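Side-chain contacts in polyketide biosynthesis 3-hydroxy-3-methylglutaryl-ACP synthase PksG (Bacillus subtilis, PDB 4YXT), which catalyses the aldol condensation of an acetyl group on an acyl carrier protein with a beta-ketothioester polyketide intermediate during synthesis of the antibiotic bacillaene: residues A32-E35 against N36-M39; D64-S67 against E68-D72; T340-G343 against Q344-Q347. The protein carries 1 engineered substitution. All blocks are in the same frame, centred on the assembly; numbering follows the deposited sequence.

Contact 1 of 3, residues A32-E35 against N36-M39; sequences ARFE and NLLM
F34 O and M39 N are joined through one water, which donates to F34 O at 2.5 Å and accepts from M39 N at 2.8 Å. The water thereby bridges the C-terminal end of helix 31-37 and lies over one face of the F34 ring. Two of the direct backbone bonds are weak: L37 N reaches R33 O at 3.4 Å, and L38 N reaches E35 O at the same distance. The chain stops being helical at L38, whose positive phi (73°) turns the backbone out of the helix. L38 still folds CD2 back to 3.4 Å from E35 O.

Packing centres on F34 and L37, large apolar residues suited to the buried side of the helix. Their side chains meet at about a right angle, L37 CD1 lying 4.0 Å from CD1 of the F34 ring. The ring is sent to that side by a chi1 of 169°, with CG anti to the backbone N. M39 lies on S167 and F253, its side chain about 10 Å from that of H250, the probable proton donor/acceptor. L29 and P166, from loops, touch the F34 ring, which rests on V20, M21 and A24 of helix 20-27, while the backbone of L37 bonds to G255 of helix 254-267.

Contact 2 of 3, residues D64-S67 against E68-D72; sequences DALS and EAEKD
S67 and E70 exchange hydrogen bonds across the first turn of helix 68-72. The hydroxyl oxygen S67 OG accepts from E70 N at 3.0 Å, nearly straight at 166°, and so satisfies an amide that has no helical carbonyl before it. In return the N-H of S67 meets the carboxylate oxygen E70 OE1 at 2.8 Å from above the carboxylate plane, 38° out of it. This reciprocal pair is a capping box, with S67 as N-cap: serine suits the place because its short side chain brings an acceptor back to the backbone, and glutamate because it is long enough to reach the N-cap amide. A chi1 of 75° sets OG between the backbone N and the carbonyl carbon of S67, facing the helix. The S67 carbonyl is used as well, its O accepting from K71 N at 2.9 Å in the first regular turn.

L66, just ahead of the cap, lays its CB 3.5 Å from E70 OE1, so apolar carbon flanks the carboxylate beside its bond. K71 leads away from the turn, a long side chain suited to reaching past it, and its NZ is held by the carbonyls of L99 and G100, at the end of helix 91-99.

Contact 3 of 3, residues T340-G343 against Q344-Q347; sequences TPQG and QERQ
Four regular i to i+4 bonds carry the backbone through the first turns of helix 341-349, running from Q344 N to T340 O at 3.1 Å through to Q347 N to G343 O at 2.9 Å. T340 is the N-cap: its OG1 accepts weakly from G343 N at 3.3 Å and also has a hydrogen bond with E182. A threonine serves well here, offering a hydroxyl to the start of the helix, while P341, with no amide hydrogen to satisfy, suits the first turn.

Among the side chains, E345 comes closest to the preceding turn. A chi1 of -42° places its CG beside the E345 backbone N, and this brings CG to 3.1 Å from P341 O, the carbonyl that already accepts from E345 N. The chain then runs on until OE2 comes to 3.9 Å from Q342 CA, alongside the backbone. Q344 instead stretches away from the helix, CG anti to its own N and the chain extended, which carries NE2 to the carbonyls of I310 and G313. Q347 keeps CG 3.6 Å from G343 O; its NE2 bonds to M9 O, and its side chain packs on I310 and D311 of helix 301-312. At both places glutamine combines a flexible chain with an amide that can donate to a main-chain carbonyl.

The contact is therefore held by main-chain bonds, its side chains touching the preceding turn mainly through CB and CG. The NE2 groups of Q344 and Q347 donate to backbone carbonyls of other parts of the fold, tying this helix to helix 301-312 and the loop after it, and to strand 5-12.

In the fold
The three contacts follow one another along the chain, contact 1 at the C-terminal end of helix 31-37, contacts 2 and 3 at the N-terminal starts of helices 68-72 and 341-349. Contacts 1 and 2 belong to the N-terminal part of the synthase and contact 3 to the C-terminal part. Contact 1 stands apart, its centre about 43 Å from that of contact 2 and about 33 Å from that of contact 3. Contacts 2 and 3 have centres about 19 Å apart and touch where L66 CD2 packs at 3.8 Å on R346 NH2. Helix 68-72 precedes strand 74-80 and helix 341-349 follows strand 331-339, strands of the same mixed sheet, so this touch joins the two parts beyond the sheet itself.

Contact 1 of 3, residues A32-E35 against N36-M39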
loop_
_atom_site.group_PDB
_atom_site.type_symbol
_atom_site.label_atom_id
_atom_site.label_comp_id
_atom_site.label_asym_id
_atom_site.label_seq_id
_atom_site.Cartn_x
_atom_site.Cartn_y
_atom_site.Cartn_z
ATOM N N ALA A 32 -13.759 26.473 26.198
ATOM C CA ALA A 32 -14.755 26.199 25.176
ATOM C C ALA A 32 -14.148 25.462 23.969
ATOM O O ALA A 32 -14.792 24.607 23.382
ATOM C CB ALA A 32 -15.425 27.491 24.722
ATOM N N ARG A 33 -12.921 25.807 23.592
ATOM C CA ARG A 33 -12.308 25.158 22.450
ATOM C C ARG A 33 -12.039 23.709 22.763
ATOM O O ARG A 33 -12.402 22.846 21.982
ATOM C CB ARG A 33 -10.993 25.793 22.064
ATOM C CG ARG A 33 -10.425 25.152 20.823
ATOM C CD ARG A 33 -10.482 26.067 19.630
ATOM N NE ARG A 33 -9.337 26.965 19.661
ATOM C CZ ARG A 33 -8.250 26.878 18.899
ATOM N NH1 ARG A 33 -8.111 25.927 17.995
ATOM N NH2 ARG A 33 -7.286 27.783 19.049
ATOM N N PHE A 34 -11.404 23.455 23.901
ATOM C CA PHE A 34 -11.081 22.105 24.273
ATOM C C PHE A 34 -12.339 21.245 24.393
ATOM O O PHE A 34 -12.341 20.115 23.950
ATOM C CB PHE A 34 -10.316 22.048 25.585
ATOM C CG PHE A 34 -10.193 20.645 26.132
ATOM C CD1 PHE A 34 -9.227 19.771 25.622
ATOM C CD2 PHE A 34 -11.063 20.190 27.124
ATOM C CE1 PHE A 34 -9.105 18.482 26.117
ATOM C CE2 PHE A 34 -10.954 18.903 27.615
ATOM C CZ PHE A 34 -9.971 18.044 27.108
ATOM N N GLU A 35 -13.401 21.798 24.986
ATOM C CA GLU A 35 -14.625 21.039 25.268
ATOM C C GLU A 35 -15.364 20.741 23.975
ATOM O O GLU A 35 -16.096 19.758 23.865
ATOM C CB GLU A 35 -15.549 21.803 26.244
ATOM C CG GLU A 35 -15.002 21.918 27.662
ATOM C CD GLU A 35 -15.990 22.501 28.686
ATOM O OE1 GLU A 35 -15.565 22.757 29.831
ATOM O OE2 GLU A 35 -17.188 22.686 28.397
ATOM N N ASN A 36 -15.180 21.606 22.996
ATOM C CA ASN A 36 -15.790 21.404 21.694
ATOM C C ASN A 36 -15.166 20.276 20.884
ATOM O O ASN A 36 -15.827 19.710 20.073
ATOM C CB ASN A 36 -15.790 22.709 20.917
ATOM C CG ASN A 36 -16.916 23.629 21.366
ATOM O OD1 ASN A 36 -18.099 23.261 21.286
ATOM N ND2 ASN A 36 -16.560 24.828 21.846
ATOM N N LEU A 37 -13.909 19.945 21.115
ATOM C CA LEU A 37 -13.299 18.696 20.570
ATOM C C LEU A 37 -14.111 17.409 20.874
ATOM O O LEU A 37 -14.304 16.538 19.999
ATOM C CB LEU A 37 -11.931 18.509 21.169
ATOM C CG LEU A 37 -10.997 19.708 21.057
ATOM C CD1 LEU A 37 -9.678 19.359 21.719
ATOM C CD2 LEU A 37 -10.812 20.116 19.592
ATOM N N LEU A 38 -14.580 17.308 22.121
ATOM C CA LEU A 38 -15.363 16.179 22.623
ATOM C C LEU A 38 -14.487 14.954 22.816
ATOM O O LEU A 38 -14.827 13.870 22.366
ATOM C CB LEU A 38 -16.545 15.840 21.699
ATOM C CG LEU A 38 -17.624 16.874 21.374
ATOM C CD1 LEU A 38 -18.731 16.252 20.515
ATOM C CD2 LEU A 38 -18.273 17.545 22.570
ATOM N N MET A 39 -13.360 15.130 23.470
ATOM C CA MET A 39 -12.391 14.054 23.682
ATOM C C MET A 39 -12.114 13.870 25.180
ATOM O O MET A 39 -12.271 14.796 25.939
ATOM C CB MET A 39 -11.122 14.361 22.891
ATOM C CG MET A 39 -11.363 14.355 21.371
ATOM S SD MET A 39 -12.144 12.851 20.679
ATOM C CE MET A 39 -10.724 12.119 19.854
HETATM O O HOH W 1 -13.010 17.722 24.341
#

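Contact 2 of 3, residues D64-S67 against E68-D72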
loop_
_atom_site.group_PDB
_atom_site.type_symbol
_atom_site.label_atom_id
_atom_site.label_comp_id
_atom_site.label_asym_id
_atom_site.label_seq_id
_atom_site.Cartn_x
_atom_site.Cartn_y
_atom_site.Cartn_z
ATOM N N ASP A 64 -6.691 -16.061 17.964
ATOM C CA ASP A 64 -6.847 -17.073 19.030
ATOM C C ASP A 64 -8.229 -17.667 18.999
ATOM O O ASP A 64 -8.383 -18.838 19.292
ATOM C CB ASP A 64 -6.548 -16.524 20.405
ATOM C CG ASP A 64 -5.098 -16.247 20.597
ATOM O OD1 ASP A 64 -4.318 -16.675 19.724
ATOM O OD2 ASP A 64 -4.730 -15.612 21.615
ATOM N N ALA A 65 -9.238 -16.910 18.576
ATOM C CA ALA A 65 -10.595 -17.490 18.578
ATOM C C ALA A 65 -10.843 -18.429 17.377
ATOM O O ALA A 65 -11.888 -19.067 17.319
ATOM C CB ALA A 65 -11.663 -16.399 18.659
ATOM N N LEU A 66 -9.905 -18.545 16.437
ATOM C CA LEU A 66 -10.162 -19.354 15.239
ATOM C C LEU A 66 -9.563 -20.747 15.369
ATOM O O LEU A 66 -8.523 -20.949 15.999
ATOM C CB LEU A 66 -9.568 -18.717 13.959
ATOM C CG LEU A 66 -9.790 -17.246 13.590
ATOM C CD1 LEU A 66 -8.802 -16.808 12.501
ATOM C CD2 LEU A 66 -11.211 -17.059 13.132
ATOM N N SER A 67 -10.202 -21.705 14.720
ATOM C CA SER A 67 -9.622 -23.029 14.573
ATOM C C SER A 67 -8.337 -22.952 13.769
ATOM O O SER A 67 -8.073 -21.935 13.078
ATOM C CB SER A 67 -10.598 -23.960 13.842
ATOM O OG SER A 67 -10.656 -23.691 12.469
ATOM N N GLU A 68 -7.545 -24.009 13.859
ATOM C CA GLU A 68 -6.412 -24.179 12.958
ATOM C C GLU A 68 -6.780 -24.074 11.492
ATOM O O GLU A 68 -6.159 -23.305 10.766
ATOM C CB GLU A 68 -5.677 -25.497 13.206
ATOM C CG GLU A 68 -4.644 -25.400 14.322
ATOM C CD GLU A 68 -3.717 -24.232 14.138
ATOM O OE1 GLU A 68 -3.267 -24.019 12.989
ATOM O OE2 GLU A 68 -3.463 -23.523 15.135
ATOM N N ALA A 69 -7.795 -24.818 11.067
ATOM C CA ALA A 69 -8.234 -24.776 9.684
ATOM C C ALA A 69 -8.524 -23.335 9.256
ATOM O O ALA A 69 -8.042 -22.878 8.220
ATOM C CB ALA A 69 -9.467 -25.636 9.466
ATOM N N GLU A 70 -9.293 -22.629 10.075
ATOM C CA GLU A 70 -9.685 -21.260 9.774
ATOM C C GLU A 70 -8.430 -20.363 9.662
ATOM O O GLU A 70 -8.329 -19.578 8.735
ATOM C CB GLU A 70 -10.632 -20.707 10.855
ATOM C CG GLU A 70 -12.072 -21.206 10.757
ATOM C CD GLU A 70 -12.863 -21.109 12.068
ATOM O OE1 GLU A 70 -12.322 -20.753 13.137
ATOM O OE2 GLU A 70 -14.054 -21.425 12.043
ATOM N N LYS A 71 -7.488 -20.519 10.582
ATOM C CA LYS A 71 -6.297 -19.670 10.628
ATOM C C LYS A 71 -5.473 -19.880 9.356
ATOM O O LYS A 71 -5.071 -18.917 8.727
ATOM C CB LYS A 71 -5.487 -19.970 11.857
ATOM C CG LYS A 71 -4.281 -19.088 12.104
ATOM C CD LYS A 71 -3.550 -19.612 13.336
ATOM C CE LYS A 71 -2.595 -18.596 13.955
ATOM N NZ LYS A 71 -1.302 -19.194 14.400
ATOM N N ASP A 72 -5.289 -21.127 8.943
ATOM C CA ASP A 72 -4.586 -21.371 7.699
ATOM C C ASP A 72 -5.291 -20.897 6.440
ATOM O O ASP A 72 -4.672 -20.799 5.427
ATOM C CB ASP A 72 -4.189 -22.817 7.583
ATOM C CG ASP A 72 -2.961 -23.137 8.407
ATOM O OD1 ASP A 72 -2.304 -22.218 8.986
ATOM O OD2 ASP A 72 -2.623 -24.331 8.457
#

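Contact 3 of 3, residues T340-G343 against Q344-Q347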
loop_
_atom_site.group_PDB
_atom_site.type_symbol
_atom_site.label_atom_id
_atom_site.label_comp_id
_atom_site.label_asym_id
_atom_site.label_seq_id
_atom_site.Cartn_x
_atom_site.Cartn_y
_atom_site.Cartn_z
ATOM N N THR A 340 -25.655 -8.011 11.897
ATOM C CA THR A 340 -26.727 -8.860 12.445
ATOM C C THR A 340 -26.617 -8.980 13.978
ATOM O O THR A 340 -25.552 -8.688 14.567
ATOM C CB THR A 340 -26.748 -10.247 11.773
ATOM O OG1 THR A 340 -25.567 -10.966 12.102
ATOM C CG2 THR A 340 -26.805 -10.123 10.214
ATOM N N PRO A 341 -27.723 -9.381 14.644
ATOM C CA PRO A 341 -27.607 -9.539 16.099
ATOM C C PRO A 341 -26.507 -10.527 16.435
ATOM O O PRO A 341 -25.765 -10.304 17.382
ATOM C CB PRO A 341 -28.989 -10.052 16.522
ATOM C CG PRO A 341 -29.914 -9.599 15.454
ATOM C CD PRO A 341 -29.100 -9.617 14.172
ATOM N N GLN A 342 -26.357 -11.576 15.623
ATOM C CA GLN A 342 -25.294 -12.561 15.831
ATOM C C GLN A 342 -23.898 -11.901 15.769
ATOM O O GLN A 342 -23.028 -12.229 16.545
ATOM C CB GLN A 342 -25.364 -13.656 14.794
ATOM C CG GLN A 342 -26.570 -14.559 14.932
ATOM C CD GLN A 342 -27.841 -13.957 14.359
ATOM O OE1 GLN A 342 -27.817 -12.917 13.680
ATOM N NE2 GLN A 342 -28.973 -14.620 14.625
ATOM N N GLY A 343 -23.681 -10.962 14.845
ATOM C CA GLY A 343 -22.349 -10.311 14.747
ATOM C C GLY A 343 -22.066 -9.483 15.973
ATOM O O GLY A 343 -20.957 -9.523 16.544
ATOM N N GLN A 344 -23.093 -8.750 16.414
ATOM C CA GLN A 344 -22.968 -8.000 17.650
ATOM C C GLN A 344 -22.588 -8.949 18.781
ATOM O O GLN A 344 -21.687 -8.615 19.554
ATOM C CB GLN A 344 -24.225 -7.168 18.002
ATOM C CG GLN A 344 -24.095 -6.457 19.349
ATOM C CD GLN A 344 -25.301 -5.615 19.713
ATOM O OE1 GLN A 344 -26.405 -6.136 19.807
ATOM N NE2 GLN A 344 -25.097 -4.312 19.941
ATOM N N GLU A 345 -23.218 -10.125 18.895
ATOM C CA GLU A 345 -22.801 -11.090 19.969
ATOM C C GLU A 345 -21.324 -11.506 19.851
ATOM O O GLU A 345 -20.589 -11.581 20.840
ATOM C CB GLU A 345 -23.649 -12.373 19.982
ATOM C CG GLU A 345 -25.147 -12.184 19.783
ATOM C CD GLU A 345 -25.940 -13.438 20.123
ATOM O OE1 GLU A 345 -25.825 -13.908 21.285
ATOM O OE2 GLU A 345 -26.666 -13.957 19.228
ATOM N N ARG A 346 -20.855 -11.725 18.626
ATOM C CA ARG A 346 -19.477 -12.158 18.470
ATOM C C ARG A 346 -18.545 -11.023 18.886
ATOM O O ARG A 346 -17.574 -11.233 19.563
ATOM C CB ARG A 346 -19.219 -12.629 17.034
ATOM C CG ARG A 346 -17.748 -12.915 16.761
ATOM C CD ARG A 346 -17.578 -13.943 15.680
ATOM N NE ARG A 346 -16.195 -14.338 15.423
ATOM C CZ ARG A 346 -15.784 -15.010 14.341
ATOM N NH1 ARG A 346 -16.678 -15.359 13.414
ATOM N NH2 ARG A 346 -14.491 -15.347 14.188
ATOM N N GLN A 347 -18.852 -9.797 18.510
ATOM C CA GLN A 347 -17.959 -8.695 18.923
ATOM C C GLN A 347 -17.874 -8.542 20.411
ATOM O O GLN A 347 -16.815 -8.154 20.933
ATOM C CB GLN A 347 -18.420 -7.377 18.326
ATOM C CG GLN A 347 -18.129 -7.297 16.831
ATOM C CD GLN A 347 -16.664 -7.410 16.527
ATOM O OE1 GLN A 347 -16.219 -8.348 15.902
ATOM N NE2 GLN A 347 -15.900 -6.450 17.003
#